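Local coordinates for segregation protein (Thermus thermophilus, PDB 1WCV), which hydrolyses ATP and, when ATP-bound, binds double-stranded DNA cooperatively as nucleoprotein filaments, probably for chromosome partitioning, at residues A[173-178]-A[204-209]; A[143-148]-A[190-195]; A[200-205]-A[236-241]. All coordinates share one frame; numbering follows the deposited sequence.

Interaction 1. Residues A[173-178]-A[204-209]; sequences GILVTM and TVIPRN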
loop_
_atom_site.group_PDB
_atom_site.type_symbol
_atom_site.label_atom_id
_atom_site.label_comp_id
_atom_site.label_asym_id
_atom_site.label_seq_id
_atom_site.Cartn_x
_atom_site.Cartn_y
_atom_site.Cartn_z
ATOM N N GLY A 173 -13.307 -0.221 -3.095
ATOM C CA GLY A 173 -12.463 0.197 -1.992
ATOM C C GLY A 173 -12.552 1.662 -1.623
ATOM O O GLY A 173 -13.022 2.480 -2.410
ATOM N N ILE A 174 -12.120 1.972 -0.405
ATOM C CA ILE A 174 -12.080 3.335 0.094
ATOM C C ILE A 174 -10.630 3.776 -0.097
ATOM O O ILE A 174 -9.706 3.064 0.295
ATOM C CB ILE A 174 -12.430 3.382 1.579
ATOM C CG1 ILE A 174 -13.878 2.920 1.779
ATOM C CG2 ILE A 174 -12.229 4.807 2.117
ATOM C CD1 ILE A 174 -14.184 2.509 3.195
ATOM N N LEU A 175 -10.439 4.941 -0.710
ATOM C CA LEU A 175 -9.100 5.465 -0.970
ATOM C C LEU A 175 -8.789 6.723 -0.182
ATOM O O LEU A 175 -9.495 7.717 -0.291
ATOM C CB LEU A 175 -8.935 5.788 -2.459
ATOM C CG LEU A 175 -7.606 6.438 -2.888
ATOM C CD1 LEU A 175 -6.439 5.472 -2.667
ATOM C CD2 LEU A 175 -7.698 6.823 -4.371
ATOM N N VAL A 176 -7.720 6.680 0.607
ATOM C CA VAL A 176 -7.314 7.854 1.370
ATOM C C VAL A 176 -6.478 8.735 0.436
ATOM O O VAL A 176 -5.487 8.274 -0.142
ATOM C CB VAL A 176 -6.464 7.465 2.594
ATOM C CG1 VAL A 176 -6.043 8.711 3.355
ATOM C CG2 VAL A 176 -7.271 6.535 3.510
ATOM N N THR A 177 -6.907 9.982 0.258
ATOM C CA THR A 177 -6.190 10.921 -0.599
ATOM C C THR A 177 -5.800 12.137 0.226
ATOM O O THR A 177 -6.229 12.293 1.376
ATOM C CB THR A 177 -7.073 11.410 -1.788
ATOM O OG1 THR A 177 -8.154 12.205 -1.284
ATOM C CG2 THR A 177 -7.643 10.225 -2.558
ATOM N N MET A 178 -4.969 12.991 -0.363
ATOM C CA MET A 178 -4.523 14.212 0.296
ATOM C C MET A 178 -3.950 13.979 1.689
ATOM O O MET A 178 -4.098 14.801 2.596
ATOM C CB MET A 178 -5.683 15.209 0.335
ATOM C CG MET A 178 -6.248 15.450 -1.062
ATOM S SD MET A 178 -7.486 16.731 -1.168
ATOM C CE MET A 178 -6.438 18.175 -1.348
ATOM N N THR A 204 -2.752 1.411 -0.692
ATOM C CA THR A 204 -2.078 2.525 -1.345
ATOM C C THR A 204 -2.789 3.801 -0.903
ATOM O O THR A 204 -4.015 3.891 -0.951
ATOM C CB THR A 204 -2.167 2.422 -2.880
ATOM O OG1 THR A 204 -1.629 1.166 -3.304
ATOM C CG2 THR A 204 -1.394 3.564 -3.542
ATOM N N VAL A 205 -2.011 4.780 -0.472
ATOM C CA VAL A 205 -2.547 6.047 -0.018
ATOM C C VAL A 205 -1.935 7.125 -0.893
ATOM O O VAL A 205 -0.738 7.064 -1.182
ATOM C CB VAL A 205 -2.153 6.274 1.461
ATOM C CG1 VAL A 205 -2.464 7.710 1.899
ATOM C CG2 VAL A 205 -2.903 5.296 2.339
ATOM N N ILE A 206 -2.743 8.096 -1.326
ATOM C CA ILE A 206 -2.240 9.182 -2.168
ATOM C C ILE A 206 -1.800 10.342 -1.271
ATOM O O ILE A 206 -2.589 10.889 -0.499
ATOM C CB ILE A 206 -3.318 9.690 -3.163
ATOM C CG1 ILE A 206 -4.002 8.500 -3.852
ATOM C CG2 ILE A 206 -2.658 10.580 -4.221
ATOM C CD1 ILE A 206 -3.047 7.590 -4.618
ATOM N N PRO A 207 -0.528 10.742 -1.372
ATOM C CA PRO A 207 -0.014 11.834 -0.545
ATOM C C PRO A 207 -0.375 13.222 -1.041
ATOM O O PRO A 207 -0.609 13.434 -2.229
ATOM C CB PRO A 207 1.487 11.622 -0.618
ATOM C CG PRO A 207 1.655 11.276 -2.074
ATOM C CD PRO A 207 0.506 10.275 -2.318
ATOM N N ARG A 208 -0.408 14.170 -0.115
ATOM C CA ARG A 208 -0.657 15.548 -0.501
ATOM C C ARG A 208 0.691 15.897 -1.127
ATOM O O ARG A 208 1.734 15.593 -0.553
ATOM C CB ARG A 208 -0.906 16.407 0.736
ATOM C CG ARG A 208 -1.543 17.753 0.439
ATOM C CD ARG A 208 -1.817 18.530 1.718
ATOM N NE ARG A 208 -2.733 19.644 1.483
ATOM C CZ ARG A 208 -4.011 19.496 1.148
ATOM N NH1 ARG A 208 -4.524 18.281 1.013
ATOM N NH2 ARG A 208 -4.777 20.559 0.943
ATOM N N ASN A 209 0.677 16.497 -2.311
ATOM C CA ASN A 209 1.917 16.858 -2.988
ATOM C C ASN A 209 1.649 17.999 -3.953
ATOM O O ASN A 209 0.650 17.992 -4.671
ATOM C CB ASN A 209 2.489 15.650 -3.746
ATOM C CG ASN A 209 3.748 15.990 -4.533
ATOM O OD1 ASN A 209 3.683 16.378 -5.704
ATOM N ND2 ASN A 209 4.901 15.859 -3.887
HETATM O O HOH W 1 -6.120 4.278 0.802
HETATM O O HOH W 2 -3.487 13.525 -2.885
#
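Val176 and Ile206 tie the outermost strand 170-177 of this P-loop ATPase sheet to an extended loop, so the contact is a backbone pairing lined by apolar side chains. Residues 204-209 run beside the end of the strand in nearly the same direction, with the two end-to-end lines 22° apart. One direct hydrogen bond joins them, from Ile206 N to Val176 O at 3.0 Å. A water sits before and after it: the first accepts from Val176 N and donates to Thr204 O, and the second does the same between Met178 N and Pro207 O.

Side chains close both faces of this pairing. Val176 and Val205 lie side by side and point the same way, CG1 to CG1 at 4.0 Å, on the side where Val176 also meets Leu193 of helix 185-197. Leu175 goes toward helix 230-246. Its CG stands opposite the backbone nitrogen (chi1 176°), and CD1 reaches Ile206 CG1 at 4.1 Å and sits 3.4 Å from Thr204 O. Thr177 OG1 hydrogen-bonds to Val141 O of the neighbouring strand 136-142.

The nucleotide pocket lies just beyond. Pro207 and Asn209 bind ADP and ATP in this protein, and Asn209, at the N-cap of helix 210-218, caps it with weak hydrogen bonds to OD1. Met178 rests against Val18 of the P-loop region. At the far end of the pairing, Arg208 stretches from CG to NE and turns its guanidinium across Met178, whose CB lies in the guanidinium plane at its edge, 3.4 Å from NH1.

Interaction 2. Residues A[143-148]-A[190-195]; sequences AEYYAL and EAQLRA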
loop_
_atom_site.group_PDB
_atom_site.type_symbol
_atom_site.label_atom_id
_atom_site.label_comp_id
_atom_site.label_asym_id
_atom_site.label_seq_id
_atom_site.Cartn_x
_atom_site.Cartn_y
_atom_site.Cartn_z
ATOM N N ALA A 143 -7.960 12.522 4.374
ATOM C CA ALA A 143 -7.598 12.030 5.693
ATOM C C ALA A 143 -8.007 13.006 6.792
ATOM O O ALA A 143 -7.160 13.588 7.472
ATOM C CB ALA A 143 -6.096 11.762 5.751
ATOM N N GLU A 144 -9.317 13.170 6.958
ATOM C CA GLU A 144 -9.884 14.059 7.973
ATOM C C GLU A 144 -10.892 13.235 8.757
ATOM O O GLU A 144 -11.488 12.307 8.211
ATOM C CB GLU A 144 -10.603 15.235 7.311
ATOM C CG GLU A 144 -9.726 16.116 6.444
ATOM C CD GLU A 144 -10.534 17.162 5.692
ATOM O OE1 GLU A 144 -9.924 18.038 5.044
ATOM O OE2 GLU A 144 -11.782 17.104 5.747
ATOM N N TYR A 145 -11.105 13.571 10.022
ATOM C CA TYR A 145 -12.039 12.805 10.839
ATOM C C TYR A 145 -13.462 12.692 10.293
ATOM O O TYR A 145 -14.148 11.703 10.561
ATOM C CB TYR A 145 -12.081 13.343 12.275
ATOM C CG TYR A 145 -11.422 12.400 13.256
ATOM C CD1 TYR A 145 -10.031 12.350 13.381
ATOM C CD2 TYR A 145 -12.185 11.502 14.007
ATOM C CE1 TYR A 145 -9.415 11.423 14.227
ATOM C CE2 TYR A 145 -11.578 10.569 14.855
ATOM C CZ TYR A 145 -10.193 10.536 14.957
ATOM O OH TYR A 145 -9.588 9.614 15.780
ATOM N N TYR A 146 -13.914 13.680 9.525
ATOM C CA TYR A 146 -15.268 13.594 8.996
ATOM C C TYR A 146 -15.426 12.401 8.062
ATOM O O TYR A 146 -16.534 11.905 7.863
ATOM C CB TYR A 146 -15.671 14.864 8.239
ATOM C CG TYR A 146 -17.072 14.736 7.684
ATOM C CD1 TYR A 146 -17.294 14.190 6.417
ATOM C CD2 TYR A 146 -18.182 15.017 8.480
ATOM C CE1 TYR A 146 -18.584 13.911 5.966
ATOM C CE2 TYR A 146 -19.474 14.742 8.040
ATOM C CZ TYR A 146 -19.667 14.184 6.784
ATOM O OH TYR A 146 -20.937 13.854 6.365
ATOM N N ALA A 147 -14.319 11.933 7.498
ATOM C CA ALA A 147 -14.386 10.817 6.563
ATOM C C ALA A 147 -15.034 9.588 7.176
ATOM O O ALA A 147 -15.638 8.786 6.465
ATOM C CB ALA A 147 -12.984 10.476 6.042
ATOM N N LEU A 148 -14.910 9.431 8.490
ATOM C CA LEU A 148 -15.504 8.283 9.163
ATOM C C LEU A 148 -17.012 8.248 8.945
ATOM O O LEU A 148 -17.555 7.215 8.558
ATOM C CB LEU A 148 -15.202 8.320 10.666
ATOM C CG LEU A 148 -13.761 8.012 11.077
ATOM C CD1 LEU A 148 -13.580 8.329 12.551
ATOM C CD2 LEU A 148 -13.439 6.548 10.794
ATOM N N GLU A 190 -6.001 7.804 9.321
ATOM C CA GLU A 190 -5.917 6.608 8.483
ATOM C C GLU A 190 -6.111 5.365 9.340
ATOM O O GLU A 190 -6.870 4.457 8.986
ATOM C CB GLU A 190 -4.558 6.512 7.782
ATOM C CG GLU A 190 -4.463 5.315 6.834
ATOM C CD GLU A 190 -3.096 5.177 6.193
ATOM O OE1 GLU A 190 -2.433 6.214 5.985
ATOM O OE2 GLU A 190 -2.694 4.038 5.881
ATOM N N ALA A 191 -5.409 5.335 10.470
ATOM C CA ALA A 191 -5.491 4.206 11.389
ATOM C C ALA A 191 -6.931 3.958 11.803
ATOM O O ALA A 191 -7.381 2.810 11.867
ATOM C CB ALA A 191 -4.619 4.465 12.622
ATOM N N GLN A 192 -7.663 5.035 12.073
ATOM C CA GLN A 192 -9.057 4.899 12.474
ATOM C C GLN A 192 -9.925 4.437 11.299
ATOM O O GLN A 192 -10.861 3.664 11.476
ATOM C CB GLN A 192 -9.570 6.218 13.067
ATOM C CG GLN A 192 -10.978 6.144 13.615
ATOM C CD GLN A 192 -11.183 4.950 14.533
ATOM O OE1 GLN A 192 -10.302 4.597 15.319
ATOM N NE2 GLN A 192 -12.356 4.328 14.446
ATOM N N LEU A 193 -9.619 4.892 10.090
ATOM C CA LEU A 193 -10.391 4.440 8.936
ATOM C C LEU A 193 -10.194 2.934 8.743
ATOM O O LEU A 193 -11.139 2.213 8.448
ATOM C CB LEU A 193 -9.974 5.192 7.667
ATOM C CG LEU A 193 -10.544 6.614 7.586
ATOM C CD1 LEU A 193 -9.871 7.399 6.472
ATOM C CD2 LEU A 193 -12.047 6.533 7.360
ATOM N N ARG A 194 -8.963 2.462 8.922
ATOM C CA ARG A 194 -8.680 1.041 8.772
ATOM C C ARG A 194 -9.272 0.233 9.918
ATOM O O ARG A 194 -9.742 -0.878 9.716
ATOM C CB ARG A 194 -7.172 0.796 8.680
ATOM C CG ARG A 194 -6.559 1.356 7.409
ATOM C CD ARG A 194 -5.116 0.942 7.254
ATOM N NE ARG A 194 -4.477 1.706 6.191
ATOM C CZ ARG A 194 -4.688 1.521 4.892
ATOM N NH1 ARG A 194 -5.515 0.577 4.466
ATOM N NH2 ARG A 194 -4.102 2.323 4.019
ATOM N N ALA A 195 -9.262 0.800 11.119
ATOM C CA ALA A 195 -9.837 0.113 12.264
ATOM C C ALA A 195 -11.342 -0.051 12.074
ATOM O O ALA A 195 -11.906 -1.089 12.399
ATOM C CB ALA A 195 -9.557 0.899 13.548
#
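Leu148 meets both Gln192 and Leu193 where the first turn of helix 146-164 packs against helix 185-197. The apolar contacts come first. Leu148 CG lies beside its own backbone nitrogen (chi1 -72°), and this sends the isobutyl fork toward the neighbouring helix. Its CD1 methyl presses on Gln192 CG at 3.6 Å, and CD2 divides its contacts between the same carbon and Leu193 CD2, 3.7 Å away. Leu148 and Gln192 cross at about a right angle. The contact falls on the glutamine's CG, before the chain bends at chi2. Deeper in, Ala147 CB points at the facing helix and approaches Leu193 CD2 at 4.3 Å. The rim is lighter: the tip of the Tyr145 ring brings OH to within 4.3 Å of Gln192 CG.

Both helices lie on the same side of strand 170-177, which comes between them in sequence. Helix 146-164 is the connecting helix of the beta-alpha-beta crossover from strand 136-142 to strand 170-177, in the layered P-loop NTPase fold. Beneath the seam, Ala143 rests on Val176 of that strand.

The polar interactions lie within helix 185-197 and around the seam. Arg194 grips Glu190 side-on, one turn earlier, with two nitrogens on a single oxygen. NE donates to the anti lone pair of OE2 at 3.0 Å, while NH2, at 2.9 Å, meets OE2 from above the carboxylate plane. Both bonds lie in the guanidinium plane. NH2 also bonds to Phe202 O. On the other helix, Tyr146 OH is hydrogen-bonded to Gln14 OE1, next to the ATP-binding Lys15.

Interaction 3. Residues A[200-205]-A[236-241]; sequences KVFWTV and RRLAEE
Glu241 and Thr204 fasten the loop before helix 210-218 to helix 230-246, the last helix of this P-loop ATPase chain, through one buried carboxylate. Starting at the helix, Glu241 CB passes 4.1 Å from Thr204 OG1. With CG opposite the backbone nitrogen (chi1 -160°), the chain runs out toward the loop and stays extended. CG lies beside Phe202 CD1, and CD comes up to the ring edge, 3.6 Å from that same CD1, with the carboxylate plane 83° from that of the ring.

At the tip the two oxygens take on successive backbone N-H groups. OE2 accepts from Trp203 N at 2.8 Å and OE1 from Thr204 N at 2.9 Å, each through its syn lone pair. OE1 takes a second bond, from Thr204 OG1 at 2.7 Å, the third to the carboxylate, arriving nearly along the C-O axis. Three donors thus hold the carboxylate's rotation and fix the path of the backbone at 203-204. They probably also help stabilise its negative charge in the interior, where Arg245 adds a long, weak ion pair to OE2.

Packing against the ring and the threonine completes the seam. Leu238 CD1 sits over one face of the Phe202 ring in a CH-pi contact, 4.2 Å from the ring centroid and 14° off the normal, while Arg245 of the same chain makes a cation-pi contact with the ring. The methyl CG2 of Thr204 packs on Leu238 CB. Arg237 contributes its stem here and carries its charge on to a salt bridge with Glu190 of the second subunit; within the contact its CG lies 3.7 Å from Thr204 OG1.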
loop_
_atom_site.group_PDB
_atom_site.type_symbol
_atom_site.label_atom_id
_atom_site.label_comp_id
_atom_site.label_asym_id
_atom_site.label_seq_id
_atom_site.Cartn_x
_atom_site.Cartn_y
_atom_site.Cartn_z
ATOM N N LYS A 200 -11.564 -2.903 3.500
ATOM C CA LYS A 200 -12.200 -2.071 2.492
ATOM C C LYS A 200 -11.320 -0.895 2.087
ATOM O O LYS A 200 -11.469 -0.348 0.998
ATOM C CB LYS A 200 -13.544 -1.558 3.008
ATOM C CG LYS A 200 -14.555 -2.664 3.266
ATOM C CD LYS A 200 -15.878 -2.112 3.745
ATOM C CE LYS A 200 -15.755 -1.483 5.117
ATOM N NZ LYS A 200 -17.074 -1.020 5.622
ATOM N N VAL A 201 -10.380 -0.523 2.947
ATOM C CA VAL A 201 -9.508 0.611 2.649
ATOM C C VAL A 201 -8.291 0.149 1.870
ATOM O O VAL A 201 -7.599 -0.783 2.295
ATOM C CB VAL A 201 -9.031 1.291 3.953
ATOM C CG1 VAL A 201 -8.237 2.566 3.627
ATOM C CG2 VAL A 201 -10.238 1.600 4.850
ATOM N N PHE A 202 -8.046 0.777 0.720
ATOM C CA PHE A 202 -6.885 0.432 -0.092
ATOM C C PHE A 202 -5.629 0.681 0.733
ATOM O O PHE A 202 -5.586 1.610 1.533
ATOM C CB PHE A 202 -6.805 1.318 -1.333
ATOM C CG PHE A 202 -7.787 0.964 -2.410
ATOM C CD1 PHE A 202 -7.600 -0.180 -3.190
ATOM C CD2 PHE A 202 -8.875 1.796 -2.685
ATOM C CE1 PHE A 202 -8.468 -0.486 -4.226
ATOM C CE2 PHE A 202 -9.758 1.496 -3.727
ATOM C CZ PHE A 202 -9.555 0.354 -4.500
ATOM N N TRP A 203 -4.610 -0.150 0.523
ATOM C CA TRP A 203 -3.344 0.019 1.215
ATOM C C TRP A 203 -2.569 1.183 0.606
ATOM O O TRP A 203 -1.817 1.861 1.294
ATOM C CB TRP A 203 -2.520 -1.268 1.137
ATOM C CG TRP A 203 -2.997 -2.271 2.124
ATOM C CD1 TRP A 203 -3.674 -3.428 1.860
ATOM C CD2 TRP A 203 -2.937 -2.157 3.550
ATOM N NE1 TRP A 203 -4.044 -4.036 3.035
ATOM C CE2 TRP A 203 -3.608 -3.277 4.087
ATOM C CE3 TRP A 203 -2.385 -1.214 4.426
ATOM C CZ2 TRP A 203 -3.746 -3.479 5.464
ATOM C CZ3 TRP A 203 -2.522 -1.414 5.794
ATOM C CH2 TRP A 203 -3.200 -2.540 6.296
ATOM N N THR A 204 -2.752 1.411 -0.692
ATOM C CA THR A 204 -2.078 2.525 -1.345
ATOM C C THR A 204 -2.789 3.801 -0.903
ATOM O O THR A 204 -4.015 3.891 -0.951
ATOM C CB THR A 204 -2.167 2.422 -2.880
ATOM O OG1 THR A 204 -1.629 1.166 -3.304
ATOM C CG2 THR A 204 -1.394 3.564 -3.542
ATOM N N VAL A 205 -2.011 4.780 -0.472
ATOM C CA VAL A 205 -2.547 6.047 -0.018
ATOM C C VAL A 205 -1.935 7.125 -0.893
ATOM O O VAL A 205 -0.738 7.064 -1.182
ATOM C CB VAL A 205 -2.153 6.274 1.461
ATOM C CG1 VAL A 205 -2.464 7.710 1.899
ATOM C CG2 VAL A 205 -2.903 5.296 2.339
ATOM N N ARG A 236 0.313 4.985 -9.778
ATOM C CA ARG A 236 0.738 3.846 -10.583
ATOM C C ARG A 236 0.445 2.585 -9.769
ATOM O O ARG A 236 -0.100 1.605 -10.278
ATOM C CB ARG A 236 2.242 3.946 -10.885
ATOM C CG ARG A 236 2.877 2.718 -11.563
ATOM C CD ARG A 236 2.242 2.406 -12.906
ATOM N NE ARG A 236 2.759 1.181 -13.523
ATOM C CZ ARG A 236 3.941 1.070 -14.128
ATOM N NH1 ARG A 236 4.756 2.112 -14.208
ATOM N NH2 ARG A 236 4.302 -0.086 -14.669
ATOM N N ARG A 237 0.789 2.636 -8.485
ATOM C CA ARG A 237 0.584 1.503 -7.595
ATOM C C ARG A 237 -0.911 1.263 -7.355
ATOM O O ARG A 237 -1.359 0.120 -7.286
ATOM C CB ARG A 237 1.330 1.756 -6.281
ATOM C CG ARG A 237 1.380 0.578 -5.320
ATOM C CD ARG A 237 2.392 0.847 -4.205
ATOM N NE ARG A 237 3.748 0.996 -4.739
ATOM C CZ ARG A 237 4.487 2.102 -4.648
ATOM N NH1 ARG A 237 4.021 3.186 -4.039
ATOM N NH2 ARG A 237 5.696 2.126 -5.176
ATOM N N LEU A 238 -1.684 2.342 -7.249
ATOM C CA LEU A 238 -3.119 2.199 -7.038
ATOM C C LEU A 238 -3.774 1.456 -8.196
ATOM O O LEU A 238 -4.646 0.620 -7.983
ATOM C CB LEU A 238 -3.786 3.565 -6.890
ATOM C CG LEU A 238 -5.305 3.500 -6.691
ATOM C CD1 LEU A 238 -5.619 2.751 -5.401
ATOM C CD2 LEU A 238 -5.876 4.904 -6.639
ATOM N N ALA A 239 -3.366 1.766 -9.422
ATOM C CA ALA A 239 -3.940 1.098 -10.584
ATOM C C ALA A 239 -3.726 -0.407 -10.443
ATOM O O ALA A 239 -4.594 -1.207 -10.793
ATOM C CB ALA A 239 -3.298 1.620 -11.873
ATOM N N GLU A 240 -2.566 -0.791 -9.916
ATOM C CA GLU A 240 -2.265 -2.207 -9.714
ATOM C C GLU A 240 -3.153 -2.787 -8.610
ATOM O O GLU A 240 -3.653 -3.904 -8.725
ATOM C CB GLU A 240 -0.788 -2.391 -9.331
ATOM C CG GLU A 240 0.199 -2.069 -10.443
ATOM C CD GLU A 240 1.647 -2.217 -10.003
ATOM O OE1 GLU A 240 2.082 -1.473 -9.100
ATOM O OE2 GLU A 240 2.354 -3.082 -10.557
ATOM N N GLU A 241 -3.356 -2.024 -7.539
ATOM C CA GLU A 241 -4.172 -2.510 -6.445
ATOM C C GLU A 241 -5.629 -2.595 -6.889
ATOM O O GLU A 241 -6.349 -3.526 -6.520
ATOM C CB GLU A 241 -4.024 -1.614 -5.208
ATOM C CG GLU A 241 -4.445 -2.339 -3.931
ATOM C CD GLU A 241 -4.310 -1.502 -2.683
ATOM O OE1 GLU A 241 -3.722 -0.397 -2.749
ATOM O OE2 GLU A 241 -4.794 -1.966 -1.627
#

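Overall arrangement
Strand 170-177 and the loop after helix 185-197 connect all three contacts. Interactions 1 and 3, centred about 8 Å apart, share Thr204 and Val205; Ile174 N and Lys200 O, 2.8 Å apart, probably extend the strand-loop pairing backwards, and Leu175 CD2 packs 3.5 Å from Leu238 CD2. Interaction 2 is centred about 12 Å from interaction 1 and about 16 Å from interaction 3, yet it touches both at Val205, whose CG2 lies 3.6 Å from Arg194 NH2. The nucleotide-binding Pro207 and Asn209 lie at the far end of interaction 1. Interactions 2 and 3 both touch the second subunit.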